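Local coordinates for 2-hydroxyhepta-2,4-diene-1,7-dioate isomerase (PDB 4DBF), which probably acts as a magnesium-dependent oxaloacetate decarboxylase of the fumarylacetoacetate hydrolase (FAH) family, whose members include hydrolases, lyases and isomerases, at residues A[47-51]-A[63-69]; A[142-148]-A[245-251]; A[156-162]-A[198-203]; A[191-195]-A[278-283]; A[206-210]-A[273-277]. All blocks are in the same frame, centred on the assembly; numbering follows the deposited sequence.

Contact 1 stands apart in the N-terminal domain and is partly buried: an antiparallel strand pair closed by a salt bridge. Contacts 2 to 5 all belong to the FAH-family C-terminal region. Contact 4, its centre about 7 Å from the centre of the chain, is the buried one, with apolar faces and only a weak hydrogen bond. Contact 2 lies on strand 133-143 and contact 3 on its neighbour 159-170; contact 2 relies on backbone bonds and reaches the second subunit, contact 3 on side-chain packing. Contact 4 uses strand 279-287 and contact 5 its neighbour 270-275. W195 of contact 4 touches L47 and L69, joining contact 1 to the larger domain.

Contact 1: A[47-51]-A[63-69]; sequences LTARE and TGREWPL
E51 OE1 is gripped by two donors that arrive from opposite faces of the carboxylate plane: R65 NE at 2.6 Å and the hydroxyl T63 OG1 at 2.7 Å. The second oxygen, E51 OE2, takes R65 NH2 at 2.7 Å on its syn side but tilted out of the carboxylate plane. The guanidinium thus meets the acid side-on, one nitrogen to each oxygen, with the two planes 24° apart. E51 can reach this far because CG is anti to the backbone N (chi1 174°) and the chain runs straight on. A glutamate suits the place: two oxygens serve an arginine and a threonine at once, and the bonds fix the rotation of the carboxylate. T63 OG1 also accepts from R65 N, an ST turn that shapes the corner where G64 adopts backbone angles suited to glycine. A water joins E51 O, G64 N and R65 O there.

Behind this end the strands are antiparallel, A49 and W67 forming a hydrogen-bonded pair with A49 N to W67 O at 2.8 Å. The small A49 shares a face with W67, whose ring edge meets E51 CB at 3.9 Å from CZ3. At the other end L47 CD1 packs on L69 CD2 at 3.8 Å, the leucines side by side. The opposite charges of R50 and E66 probably attract, but no N-H points at the oxygen; R50 is paired with E38. R65 NH1 bridges to D30, a residue seen to bind magnesium in this protein. The contact is an antiparallel strand pair of the N-terminal domain whose corner stands beside that metal site.

Contact 2: A[142-148]-A[245-251]; sequences VIGKPCK and SMTLLPG
Where strand 133-143 runs out into a loop, it is pinned to the irregular segment that links helix 235-243 to strand 253-255. C147 and L248 form a single antiparallel hydrogen-bonded pair, with C147 N to L248 O at 3.0 Å and L248 N to C147 O at 3.1 Å. A third backbone bond, G251 N to I143 O at 2.9 Å, holds the other end, where G251 has backbone angles that favour glycine. Between these ends the prolines P146 and P250, which have no N-H to give, pack ring against ring instead, P146 CD lying 3.9 Å from P250 CG.

The buried flank is apolar. I143 and L248 cross at about a right angle, CG1 of the isoleucine 4.0 Å from CD1 of the leucine, and C147 SG rests on L248 CB at 3.9 Å. The branched aliphatic chains suit this side, for L248 also touches I242 of the helix and I254 of strand 253-255.

K148 runs across T247, bringing its CD to 3.7 Å from T247 OG1. Bends at chi2 (86°) and chi4 (-77°) bring NZ round to a water, 2.9 Å from NZ, that it shares with S245 O. The stronger partner of both K148 and T247 is D187 of the second subunit. The contact is thus a short bridge between loops, joining a strand end to the helix-to-strand connection at the dimer interface.

Contact 3: A[156-162]-A[198-203]; sequences KSVVLGF and TDINSI
A classic beta bulge, in which L160 and G161 both face V142, lies where strand 159-170 meets the loop that leaves strand 190-197. Beside it, I200 supplies the main side-chain contact: its CG2 methyl sits over one face of the F162 ring, 3.8 Å from the centroid and 15° off the normal, a CH-pi contact displaced toward the rim. I203 comes to the same ring in its plane, CG1 meeting the edge at CD2, 3.8 Å away. One aromatic ring is therefore held on a face and at an edge by two branched aliphatic residues, and a flat ring offers both surfaces to such side chains.

I200 CG1 stands between the backbone N and the carbonyl carbon (chi1 53°), which leaves CG2 on the ring and turns CD1 the other way, to K156 CG at 3.5 Å. The lysine is extended beyond CG, so its methylenes pass obliquely over the CD1 end of the isoleucine and its charged end reaches the exposed surface. The 3-10 segment 200-202 that carries I200 is closed by D199 O, which accepts from both S202 N and S202 OG, the latter at 2.8 Å.

G161 brings its backbone close to T198, CA to CA 4.0 Å; a side chain would have little room there, which probably explains the glycine. T198 CB lies 3.5 Å from L160 O, while its hydroxyl bonds to M21 O. F162 also touches L139 and V141 of strand 133-143 and I278, and V159, whose CG2 meets I200 CG2 at 4.1 Å, reaches I239 of helix 235-243.

Contact 4: A[191-195]-A[278-283]; sequences PIGPW and IGKLGN
Apolar packing and van der Waals contacts with backbone carbonyls dominate. L281 points toward the 191-195 segment and fits its methyls against the backbone there: CD2 lies 3.5 Å from P191 O and 4.1 Å from P191 CB, and CD1 lies close to G193 N. CG is anti to the backbone N (chi1 178°), which sends both methyls across to the facing strand. G193 has no side chain in the way, and its backbone angles call for glycine. P194, joined to G193 by a cis peptide bond, turns the chain at a corner; its CD lies 4.2 Å from I278 CG2 and 3.5 Å from K280 O. The same ring covers a face of its neighbour W195, P194 CG standing 3.6 Å above the plane and over its centre.

Polar contact is slight. W195 NE1 gives a weak hydrogen bond to I278 O at 3.1 Å, bent to 127°. W195 also makes a cation-pi contact with R22.

Backbone bonds tie each strand to other neighbours: G193 to I164, I192 to T118, and L281 to I273. I278 and G279 both face I275, a classic beta bulge. The two strands, antiparallel at 152° with axes 7.3 Å apart, are packed through side chains lying against the facing backbone and rings, not paired edge to edge. The chemistry implies that shape complementarity of prolines, glycines and leucine, with little directional bonding, holds two beta layers together in the interior of the FAH-family domain.

Contact 5: A[206-210]-A[273-277]; sequences DNLPI and IEIPG
Segments 206-210 and 273-277 come closest at I210 and I275, their CA atoms 5.1 Å apart, near the ends of two neighbouring antiparallel strands. Within these spans the backbones exchange no hydrogen bond. P209 and P276, which have no N-H to offer, probably contribute to this, and P209 O is buried with no partner in the model, P276 CD lying 3.4 Å from it.

The side chains do the joining. I210 and I275 lie side by side, CG1 to CG1 at 3.8 Å; in each, CG1 is anti to the carbonyl carbon (chi1 -67° and -60°), and this shared first torsion lets the side chains run in the same direction. I275 CG2 turns to L208 CD2 at 3.7 Å, the leucine crossing it at about a right angle. The proline rings meet at P209 CD and P276 CG, 3.8 Å apart, a rigid apolar contact near the surface, where P276 is exposed. Beta-branched isoleucines suit extended strands with a buried face.

E274 bonds through its backbone to K211, one residue past I210, and its carboxylate bridges to R213. Strand 209-216 lies between 270-275 and 219-227, and I273 and I275 pack on I164 of strand 159-170.

Contact 1: A[47-51]-A[63-69]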
# COMPACT_ATOMS: atom_id res chain seq x y z
N LEU A 47 10.56 -23.55 -23.00
CA LEU A 47 10.94 -22.18 -22.77
C LEU A 47 12.28 -22.07 -22.07
O LEU A 47 12.68 -22.97 -21.41
CB LEU A 47 9.87 -21.47 -21.94
CG LEU A 47 8.42 -21.42 -22.42
CD1 LEU A 47 7.55 -20.59 -21.52
CD2 LEU A 47 8.36 -20.87 -23.81
N THR A 48 12.93 -20.95 -22.26
CA THR A 48 14.21 -20.67 -21.69
C THR A 48 14.20 -19.32 -20.94
O THR A 48 13.61 -18.39 -21.38
CB THR A 48 15.29 -20.67 -22.79
OG1 THR A 48 15.41 -21.98 -23.32
CG2 THR A 48 16.59 -20.27 -22.27
N ALA A 49 14.84 -19.27 -19.79
CA ALA A 49 15.03 -18.04 -19.06
C ALA A 49 16.42 -17.45 -19.27
O ALA A 49 17.39 -18.11 -19.12
CB ALA A 49 14.76 -18.24 -17.58
N ARG A 50 16.45 -16.19 -19.61
CA ARG A 50 17.66 -15.50 -19.90
C ARG A 50 17.82 -14.36 -18.92
O ARG A 50 17.06 -13.45 -18.94
CB ARG A 50 17.62 -14.92 -21.31
CG ARG A 50 17.60 -15.91 -22.43
CD ARG A 50 18.68 -15.56 -23.44
NE ARG A 50 18.13 -15.06 -24.64
CZ ARG A 50 18.76 -14.31 -25.54
NH1 ARG A 50 20.00 -13.92 -25.39
NH2 ARG A 50 18.11 -13.94 -26.59
N GLU A 51 18.82 -14.44 -18.08
CA GLU A 51 19.04 -13.43 -17.10
C GLU A 51 19.29 -12.07 -17.74
O GLU A 51 20.00 -11.96 -18.68
CB GLU A 51 20.18 -13.79 -16.20
CG GLU A 51 20.55 -12.69 -15.25
CD GLU A 51 21.74 -13.00 -14.41
OE1 GLU A 51 22.74 -13.43 -14.94
OE2 GLU A 51 21.65 -12.82 -13.22
N THR A 63 22.95 -10.91 -19.58
CA THR A 63 24.23 -11.12 -18.97
C THR A 63 24.91 -12.31 -19.57
O THR A 63 26.06 -12.53 -19.32
CB THR A 63 24.05 -11.52 -17.52
OG1 THR A 63 23.34 -12.74 -17.47
CG2 THR A 63 23.38 -10.48 -16.77
N GLY A 64 24.17 -13.11 -20.30
CA GLY A 64 24.69 -14.33 -20.84
C GLY A 64 24.21 -15.59 -20.17
O GLY A 64 24.13 -16.59 -20.80
N ARG A 65 23.90 -15.53 -18.88
CA ARG A 65 23.39 -16.70 -18.19
C ARG A 65 21.99 -17.05 -18.62
O ARG A 65 21.17 -16.21 -18.78
CB ARG A 65 23.39 -16.50 -16.69
CG ARG A 65 24.66 -15.97 -16.10
CD ARG A 65 24.77 -16.34 -14.64
NE ARG A 65 23.90 -15.53 -13.84
CZ ARG A 65 23.90 -15.50 -12.53
NH1 ARG A 65 24.73 -16.25 -11.86
NH2 ARG A 65 23.07 -14.72 -11.90
N GLU A 66 21.73 -18.33 -18.76
CA GLU A 66 20.42 -18.83 -19.07
C GLU A 66 20.15 -20.21 -18.48
O GLU A 66 21.05 -20.90 -18.12
CB GLU A 66 20.12 -18.82 -20.56
CG GLU A 66 21.11 -19.56 -21.40
CD GLU A 66 21.21 -19.02 -22.81
OE1 GLU A 66 20.19 -18.60 -23.35
OE2 GLU A 66 22.31 -19.01 -23.35
N TRP A 67 18.88 -20.54 -18.39
CA TRP A 67 18.44 -21.81 -17.89
C TRP A 67 17.24 -22.23 -18.65
O TRP A 67 16.44 -21.40 -18.99
CB TRP A 67 18.01 -21.71 -16.42
CG TRP A 67 19.01 -21.15 -15.47
CD1 TRP A 67 19.84 -21.83 -14.63
CD2 TRP A 67 19.32 -19.77 -15.23
NE1 TRP A 67 20.61 -21.00 -13.91
CE2 TRP A 67 20.35 -19.75 -14.24
CE3 TRP A 67 18.85 -18.60 -15.73
CZ2 TRP A 67 20.86 -18.59 -13.76
CZ3 TRP A 67 19.37 -17.44 -15.25
CH2 TRP A 67 20.36 -17.43 -14.30
N PRO A 68 17.09 -23.52 -18.90
CA PRO A 68 15.80 -24.06 -19.29
C PRO A 68 14.80 -23.70 -18.20
O PRO A 68 15.14 -23.78 -17.06
CB PRO A 68 16.03 -25.56 -19.30
CG PRO A 68 17.47 -25.73 -19.36
CD PRO A 68 18.04 -24.60 -18.62
N LEU A 69 13.61 -23.30 -18.57
CA LEU A 69 12.64 -22.83 -17.62
C LEU A 69 12.30 -23.86 -16.56
O LEU A 69 12.09 -23.51 -15.43
CB LEU A 69 11.38 -22.34 -18.30
CG LEU A 69 10.41 -21.57 -17.42
CD1 LEU A 69 11.10 -20.54 -16.58
CD2 LEU A 69 9.31 -20.95 -18.22
O HOH W 1 21.33 -13.83 -20.23

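Contact 2: A[142-148]-A[245-251]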
# COMPACT_ATOMS: atom_id res chain seq x y z
N VAL A 142 1.13 -3.90 -15.38
CA VAL A 142 2.32 -3.49 -14.70
C VAL A 142 2.85 -2.17 -15.25
O VAL A 142 3.11 -2.04 -16.41
CB VAL A 142 3.41 -4.56 -14.75
CG1 VAL A 142 4.64 -4.07 -14.05
CG2 VAL A 142 2.93 -5.84 -14.15
N ILE A 143 2.97 -1.21 -14.35
CA ILE A 143 3.39 0.14 -14.64
C ILE A 143 4.90 0.18 -14.94
O ILE A 143 5.67 -0.45 -14.30
CB ILE A 143 3.02 1.13 -13.52
CG1 ILE A 143 1.52 1.29 -13.38
CG2 ILE A 143 3.59 2.50 -13.79
CD1 ILE A 143 0.84 1.65 -14.65
N GLY A 144 5.26 0.94 -15.95
CA GLY A 144 6.59 0.94 -16.49
C GLY A 144 7.41 2.19 -16.25
O GLY A 144 8.58 2.20 -16.43
N LYS A 145 6.75 3.25 -15.84
CA LYS A 145 7.42 4.45 -15.52
C LYS A 145 6.60 5.28 -14.56
O LYS A 145 5.43 5.13 -14.47
CB LYS A 145 7.77 5.19 -16.78
CG LYS A 145 6.60 5.71 -17.56
CD LYS A 145 7.10 6.56 -18.70
CE LYS A 145 6.20 7.73 -18.96
NZ LYS A 145 6.44 8.35 -20.27
N PRO A 146 7.26 6.14 -13.82
CA PRO A 146 6.53 6.93 -12.84
C PRO A 146 5.61 7.80 -13.59
O PRO A 146 5.97 8.27 -14.62
CB PRO A 146 7.60 7.74 -12.15
CG PRO A 146 8.83 7.52 -12.87
CD PRO A 146 8.62 6.63 -14.03
N CYS A 147 4.41 7.98 -13.10
CA CYS A 147 3.45 8.76 -13.81
C CYS A 147 2.38 9.30 -12.92
O CYS A 147 2.11 8.74 -11.93
CB CYS A 147 2.81 7.95 -14.91
SG CYS A 147 2.03 6.42 -14.37
N LYS A 148 1.76 10.37 -13.34
CA LYS A 148 0.66 10.99 -12.64
C LYS A 148 -0.17 11.76 -13.64
O LYS A 148 0.34 12.18 -14.63
CB LYS A 148 1.20 11.89 -11.57
CG LYS A 148 0.19 12.70 -10.81
CD LYS A 148 -0.41 11.96 -9.64
CE LYS A 148 -1.42 12.80 -8.89
NZ LYS A 148 -0.74 13.77 -8.07
N SER A 245 -5.40 10.69 -8.88
CA SER A 245 -5.37 10.75 -7.44
C SER A 245 -3.98 10.40 -6.86
O SER A 245 -3.54 11.02 -5.97
CB SER A 245 -6.43 9.82 -6.84
OG SER A 245 -7.72 10.34 -6.92
N MET A 246 -3.34 9.39 -7.43
CA MET A 246 -2.16 8.75 -6.94
C MET A 246 -1.03 8.66 -7.95
O MET A 246 -1.26 8.22 -9.01
CB MET A 246 -2.49 7.29 -6.67
CG MET A 246 -2.83 6.92 -5.28
SD MET A 246 -3.48 5.24 -5.23
CE MET A 246 -4.91 5.67 -4.32
N THR A 247 0.19 9.00 -7.56
CA THR A 247 1.34 8.72 -8.38
C THR A 247 1.55 7.22 -8.46
O THR A 247 1.50 6.55 -7.47
CB THR A 247 2.64 9.36 -7.82
OG1 THR A 247 2.55 10.77 -7.86
CG2 THR A 247 3.83 8.96 -8.63
N LEU A 248 1.80 6.72 -9.65
CA LEU A 248 2.19 5.35 -9.84
C LEU A 248 3.68 5.22 -10.21
O LEU A 248 4.20 6.06 -10.86
CB LEU A 248 1.30 4.70 -10.89
CG LEU A 248 -0.21 4.60 -10.64
CD1 LEU A 248 -0.94 3.95 -11.79
CD2 LEU A 248 -0.47 3.89 -9.35
N LEU A 249 4.31 4.14 -9.76
CA LEU A 249 5.73 3.93 -9.93
C LEU A 249 6.00 2.68 -10.77
O LEU A 249 5.16 1.79 -10.81
CB LEU A 249 6.32 3.77 -8.53
CG LEU A 249 6.14 5.00 -7.63
CD1 LEU A 249 6.67 4.78 -6.24
CD2 LEU A 249 6.88 6.18 -8.29
N PRO A 250 7.19 2.59 -11.43
CA PRO A 250 7.54 1.32 -12.10
C PRO A 250 7.43 0.10 -11.19
O PRO A 250 7.93 0.10 -10.05
CB PRO A 250 9.02 1.49 -12.54
CG PRO A 250 9.25 3.04 -12.54
CD PRO A 250 8.29 3.58 -11.44
N GLY A 251 6.77 -0.93 -11.70
CA GLY A 251 6.60 -2.12 -10.90
C GLY A 251 5.23 -2.16 -10.21
O GLY A 251 4.78 -3.26 -9.87
O HOH W 2 -3.18 14.07 -6.50

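Contact 3: A[156-162]-A[198-203]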
# COMPACT_ATOMS: atom_id res chain seq x y z
N LYS A 156 -1.13 3.60 -22.87
CA LYS A 156 -0.07 2.69 -23.30
C LYS A 156 1.34 3.15 -23.00
O LYS A 156 2.19 2.33 -22.71
CB LYS A 156 -0.19 2.30 -24.80
CG LYS A 156 -1.43 1.43 -25.10
CD LYS A 156 -1.51 0.95 -26.54
CE LYS A 156 -2.92 0.42 -26.81
NZ LYS A 156 -3.10 -0.35 -28.10
N SER A 157 1.58 4.43 -23.00
CA SER A 157 2.91 4.95 -22.75
C SER A 157 3.47 4.67 -21.34
O SER A 157 4.62 4.77 -21.14
CB SER A 157 2.91 6.43 -23.01
OG SER A 157 2.32 7.11 -21.95
N VAL A 158 2.60 4.31 -20.41
CA VAL A 158 3.02 4.06 -19.04
C VAL A 158 3.01 2.60 -18.63
O VAL A 158 3.42 2.29 -17.55
CB VAL A 158 2.19 4.84 -18.01
CG1 VAL A 158 2.26 6.32 -18.20
CG2 VAL A 158 0.77 4.34 -17.94
N VAL A 159 2.53 1.71 -19.47
CA VAL A 159 2.53 0.32 -19.10
C VAL A 159 3.69 -0.51 -19.65
O VAL A 159 4.01 -0.46 -20.81
CB VAL A 159 1.15 -0.39 -19.17
CG1 VAL A 159 -0.04 0.51 -19.30
CG2 VAL A 159 1.13 -1.63 -20.02
N LEU A 160 4.32 -1.24 -18.75
CA LEU A 160 5.32 -2.18 -19.11
C LEU A 160 4.71 -3.36 -19.83
O LEU A 160 5.18 -3.75 -20.83
CB LEU A 160 6.09 -2.66 -17.89
CG LEU A 160 7.13 -3.73 -18.12
CD1 LEU A 160 8.22 -3.32 -19.05
CD2 LEU A 160 7.69 -4.37 -16.87
N GLY A 161 3.68 -3.94 -19.26
CA GLY A 161 3.05 -5.09 -19.86
C GLY A 161 1.91 -5.62 -19.01
O GLY A 161 1.47 -4.95 -18.04
N PHE A 162 1.44 -6.80 -19.38
CA PHE A 162 0.25 -7.35 -18.75
C PHE A 162 0.69 -8.60 -18.01
O PHE A 162 1.59 -9.27 -18.47
CB PHE A 162 -0.84 -7.77 -19.79
CG PHE A 162 -1.60 -6.59 -20.35
CD1 PHE A 162 -1.86 -5.46 -19.58
CD2 PHE A 162 -2.06 -6.60 -21.67
CE1 PHE A 162 -2.53 -4.34 -20.13
CE2 PHE A 162 -2.78 -5.50 -22.19
CZ PHE A 162 -2.99 -4.37 -21.41
N THR A 198 4.91 -7.97 -22.57
CA THR A 198 5.13 -6.54 -22.91
C THR A 198 4.56 -6.23 -24.34
O THR A 198 4.35 -5.07 -24.69
CB THR A 198 6.59 -6.14 -22.90
OG1 THR A 198 7.26 -6.76 -24.02
CG2 THR A 198 7.28 -6.55 -21.53
N ASP A 199 4.27 -7.25 -25.13
CA ASP A 199 3.59 -6.98 -26.46
C ASP A 199 2.11 -6.77 -26.15
O ASP A 199 1.31 -7.66 -26.30
CB ASP A 199 3.84 -8.14 -27.44
CG ASP A 199 3.20 -7.93 -28.84
OD1 ASP A 199 2.62 -6.84 -29.14
OD2 ASP A 199 3.27 -8.91 -29.61
N ILE A 200 1.74 -5.60 -25.67
CA ILE A 200 0.36 -5.44 -25.20
C ILE A 200 -0.70 -5.39 -26.31
O ILE A 200 -1.88 -5.65 -26.05
CB ILE A 200 0.19 -4.25 -24.26
CG1 ILE A 200 0.74 -2.98 -24.91
CG2 ILE A 200 0.84 -4.55 -22.86
CD1 ILE A 200 -0.10 -1.79 -24.51
N ASN A 201 -0.27 -5.07 -27.53
CA ASN A 201 -1.15 -5.21 -28.70
C ASN A 201 -1.55 -6.62 -29.07
O ASN A 201 -2.56 -6.82 -29.74
CB ASN A 201 -0.54 -4.52 -29.91
CG ASN A 201 -0.98 -3.11 -30.01
OD1 ASN A 201 -1.53 -2.71 -31.04
ND2 ASN A 201 -0.85 -2.37 -28.92
N SER A 202 -0.74 -7.59 -28.66
CA SER A 202 -1.08 -9.00 -28.87
C SER A 202 -2.32 -9.44 -28.04
O SER A 202 -2.79 -10.57 -28.18
CB SER A 202 0.12 -9.92 -28.57
OG SER A 202 0.31 -10.10 -27.17
N ILE A 203 -2.83 -8.53 -27.21
CA ILE A 203 -3.92 -8.81 -26.29
C ILE A 203 -5.11 -7.98 -26.70
O ILE A 203 -5.05 -6.75 -26.68
CB ILE A 203 -3.55 -8.49 -24.79
CG1 ILE A 203 -2.35 -9.30 -24.32
CG2 ILE A 203 -4.75 -8.61 -23.88
CD1 ILE A 203 -2.49 -10.79 -24.51

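Contact 4: A[191-195]-A[278-283]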
# COMPACT_ATOMS: atom_id res chain seq x y z
N PRO A 191 -1.62 -13.69 -5.41
CA PRO A 191 -0.76 -14.26 -6.48
C PRO A 191 -0.69 -13.46 -7.81
O PRO A 191 -1.71 -12.94 -8.28
CB PRO A 191 -1.33 -15.62 -6.74
CG PRO A 191 -2.19 -15.92 -5.48
CD PRO A 191 -2.73 -14.60 -5.04
N ILE A 192 0.51 -13.32 -8.34
CA ILE A 192 0.75 -12.65 -9.61
C ILE A 192 1.73 -13.43 -10.50
O ILE A 192 2.67 -13.96 -10.01
CB ILE A 192 1.29 -11.24 -9.40
CG1 ILE A 192 0.34 -10.42 -8.57
CG2 ILE A 192 1.45 -10.54 -10.70
CD1 ILE A 192 0.93 -9.13 -8.09
N GLY A 193 1.46 -13.45 -11.79
CA GLY A 193 2.25 -14.19 -12.73
C GLY A 193 1.49 -14.67 -13.94
O GLY A 193 0.37 -14.35 -14.10
N PRO A 194 2.14 -15.46 -14.77
CA PRO A 194 3.46 -16.01 -14.51
C PRO A 194 4.64 -15.18 -14.99
O PRO A 194 5.72 -15.45 -14.61
CB PRO A 194 3.45 -17.28 -15.32
CG PRO A 194 2.61 -16.95 -16.45
CD PRO A 194 1.51 -16.12 -15.91
N TRP A 195 4.38 -14.20 -15.82
CA TRP A 195 5.37 -13.30 -16.31
C TRP A 195 4.66 -12.14 -16.89
O TRP A 195 3.47 -12.12 -16.93
CB TRP A 195 6.25 -13.98 -17.35
CG TRP A 195 5.47 -14.75 -18.35
CD1 TRP A 195 4.55 -14.28 -19.23
CD2 TRP A 195 5.49 -16.18 -18.57
NE1 TRP A 195 4.03 -15.28 -19.96
CE2 TRP A 195 4.56 -16.44 -19.61
CE3 TRP A 195 6.17 -17.21 -18.03
CZ2 TRP A 195 4.34 -17.70 -20.08
CZ3 TRP A 195 5.94 -18.47 -18.50
CH2 TRP A 195 5.05 -18.71 -19.51
N ILE A 278 -1.18 -14.59 -22.31
CA ILE A 278 -0.29 -14.44 -21.17
C ILE A 278 0.09 -15.84 -20.73
O ILE A 278 1.25 -16.22 -20.81
CB ILE A 278 -0.99 -13.62 -20.01
CG1 ILE A 278 -1.53 -12.29 -20.57
CG2 ILE A 278 -0.01 -13.49 -18.78
CD1 ILE A 278 -2.08 -11.33 -19.48
N GLY A 279 -0.89 -16.63 -20.27
CA GLY A 279 -0.57 -17.97 -19.78
C GLY A 279 -1.44 -18.39 -18.64
O GLY A 279 -2.61 -18.06 -18.62
N LYS A 280 -0.86 -19.08 -17.67
CA LYS A 280 -1.66 -19.62 -16.56
C LYS A 280 -1.01 -19.28 -15.22
O LYS A 280 0.20 -19.31 -15.11
CB LYS A 280 -1.79 -21.14 -16.69
CG LYS A 280 -2.77 -21.56 -17.78
CD LYS A 280 -2.71 -23.09 -17.92
CE LYS A 280 -3.63 -23.56 -19.04
NZ LYS A 280 -3.39 -25.02 -19.32
N LEU A 281 -1.83 -18.95 -14.24
CA LEU A 281 -1.38 -18.68 -12.89
C LEU A 281 -2.07 -19.66 -11.95
O LEU A 281 -3.28 -19.51 -11.68
CB LEU A 281 -1.68 -17.20 -12.49
CG LEU A 281 -1.30 -16.80 -11.04
CD1 LEU A 281 0.25 -16.98 -10.80
CD2 LEU A 281 -1.74 -15.34 -10.82
N GLY A 282 -1.31 -20.67 -11.47
CA GLY A 282 -1.87 -21.76 -10.62
C GLY A 282 -1.31 -21.63 -9.21
O GLY A 282 -0.13 -21.30 -9.04
N ASN A 283 -2.15 -21.88 -8.19
CA ASN A 283 -1.69 -21.88 -6.79
C ASN A 283 -2.45 -22.93 -6.00
O ASN A 283 -3.69 -23.04 -6.10
CB ASN A 283 -1.91 -20.50 -6.11
CG ASN A 283 -1.06 -19.39 -6.75
OD1 ASN A 283 0.08 -19.10 -6.30
ND2 ASN A 283 -1.59 -18.78 -7.77

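Contact 5: A[206-210]-A[273-277]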
# COMPACT_ATOMS: atom_id res chain seq x y z
N ASP A 206 -10.93 -6.04 -26.30
CA ASP A 206 -12.31 -6.16 -26.79
C ASP A 206 -12.81 -7.60 -26.78
O ASP A 206 -14.01 -7.85 -26.96
CB ASP A 206 -12.39 -5.57 -28.22
CG ASP A 206 -12.80 -4.11 -28.23
OD1 ASP A 206 -13.36 -3.62 -29.26
OD2 ASP A 206 -12.62 -3.46 -27.19
N ASN A 207 -11.89 -8.55 -26.60
CA ASN A 207 -12.24 -9.96 -26.55
C ASN A 207 -11.13 -10.77 -25.88
O ASN A 207 -10.36 -11.43 -26.56
CB ASN A 207 -12.54 -10.51 -27.96
CG ASN A 207 -13.10 -11.93 -27.93
OD1 ASN A 207 -13.67 -12.37 -26.90
ND2 ASN A 207 -12.94 -12.67 -29.04
N LEU A 208 -11.00 -10.63 -24.57
CA LEU A 208 -10.07 -11.43 -23.78
C LEU A 208 -10.81 -12.32 -22.78
O LEU A 208 -11.31 -11.81 -21.79
CB LEU A 208 -9.16 -10.49 -22.98
CG LEU A 208 -7.91 -11.16 -22.44
CD1 LEU A 208 -7.08 -11.78 -23.59
CD2 LEU A 208 -7.10 -10.09 -21.66
N PRO A 209 -10.91 -13.64 -23.05
CA PRO A 209 -11.53 -14.58 -22.15
C PRO A 209 -10.64 -14.69 -20.89
O PRO A 209 -9.44 -14.68 -21.01
CB PRO A 209 -11.50 -15.91 -22.93
CG PRO A 209 -11.11 -15.54 -24.35
CD PRO A 209 -10.34 -14.30 -24.26
N ILE A 210 -11.21 -14.70 -19.69
CA ILE A 210 -10.40 -14.89 -18.50
C ILE A 210 -11.05 -16.03 -17.74
O ILE A 210 -12.20 -15.89 -17.32
CB ILE A 210 -10.36 -13.63 -17.65
CG1 ILE A 210 -9.62 -12.50 -18.38
CG2 ILE A 210 -9.70 -13.93 -16.27
CD1 ILE A 210 -9.82 -11.15 -17.71
N ILE A 273 -5.72 -19.63 -12.89
CA ILE A 273 -6.34 -18.65 -13.74
C ILE A 273 -5.68 -18.77 -15.11
O ILE A 273 -4.44 -18.87 -15.20
CB ILE A 273 -6.10 -17.18 -13.20
CG1 ILE A 273 -6.46 -17.02 -11.69
CG2 ILE A 273 -6.80 -16.13 -14.10
CD1 ILE A 273 -7.86 -17.35 -11.34
N GLU A 274 -6.46 -18.65 -16.18
CA GLU A 274 -5.86 -18.65 -17.50
C GLU A 274 -6.25 -17.42 -18.30
O GLU A 274 -7.42 -17.13 -18.39
CB GLU A 274 -6.24 -19.92 -18.30
CG GLU A 274 -5.87 -19.85 -19.74
CD GLU A 274 -6.30 -21.11 -20.50
OE1 GLU A 274 -7.54 -21.37 -20.63
OE2 GLU A 274 -5.38 -21.78 -21.01
N ILE A 275 -5.28 -16.71 -18.87
CA ILE A 275 -5.57 -15.62 -19.79
C ILE A 275 -4.79 -15.90 -21.09
O ILE A 275 -3.58 -15.84 -21.08
CB ILE A 275 -5.26 -14.21 -19.20
CG1 ILE A 275 -6.08 -13.90 -17.92
CG2 ILE A 275 -5.51 -13.15 -20.28
CD1 ILE A 275 -5.89 -12.51 -17.40
N PRO A 276 -5.47 -16.25 -22.21
CA PRO A 276 -4.76 -16.58 -23.47
C PRO A 276 -3.90 -15.41 -23.92
O PRO A 276 -4.31 -14.24 -23.79
CB PRO A 276 -5.90 -16.87 -24.48
CG PRO A 276 -7.20 -16.32 -23.80
CD PRO A 276 -6.93 -16.52 -22.32
N GLY A 277 -2.68 -15.68 -24.35
CA GLY A 277 -1.78 -14.57 -24.67
C GLY A 277 -0.80 -14.23 -23.55
O GLY A 277 0.28 -13.67 -23.80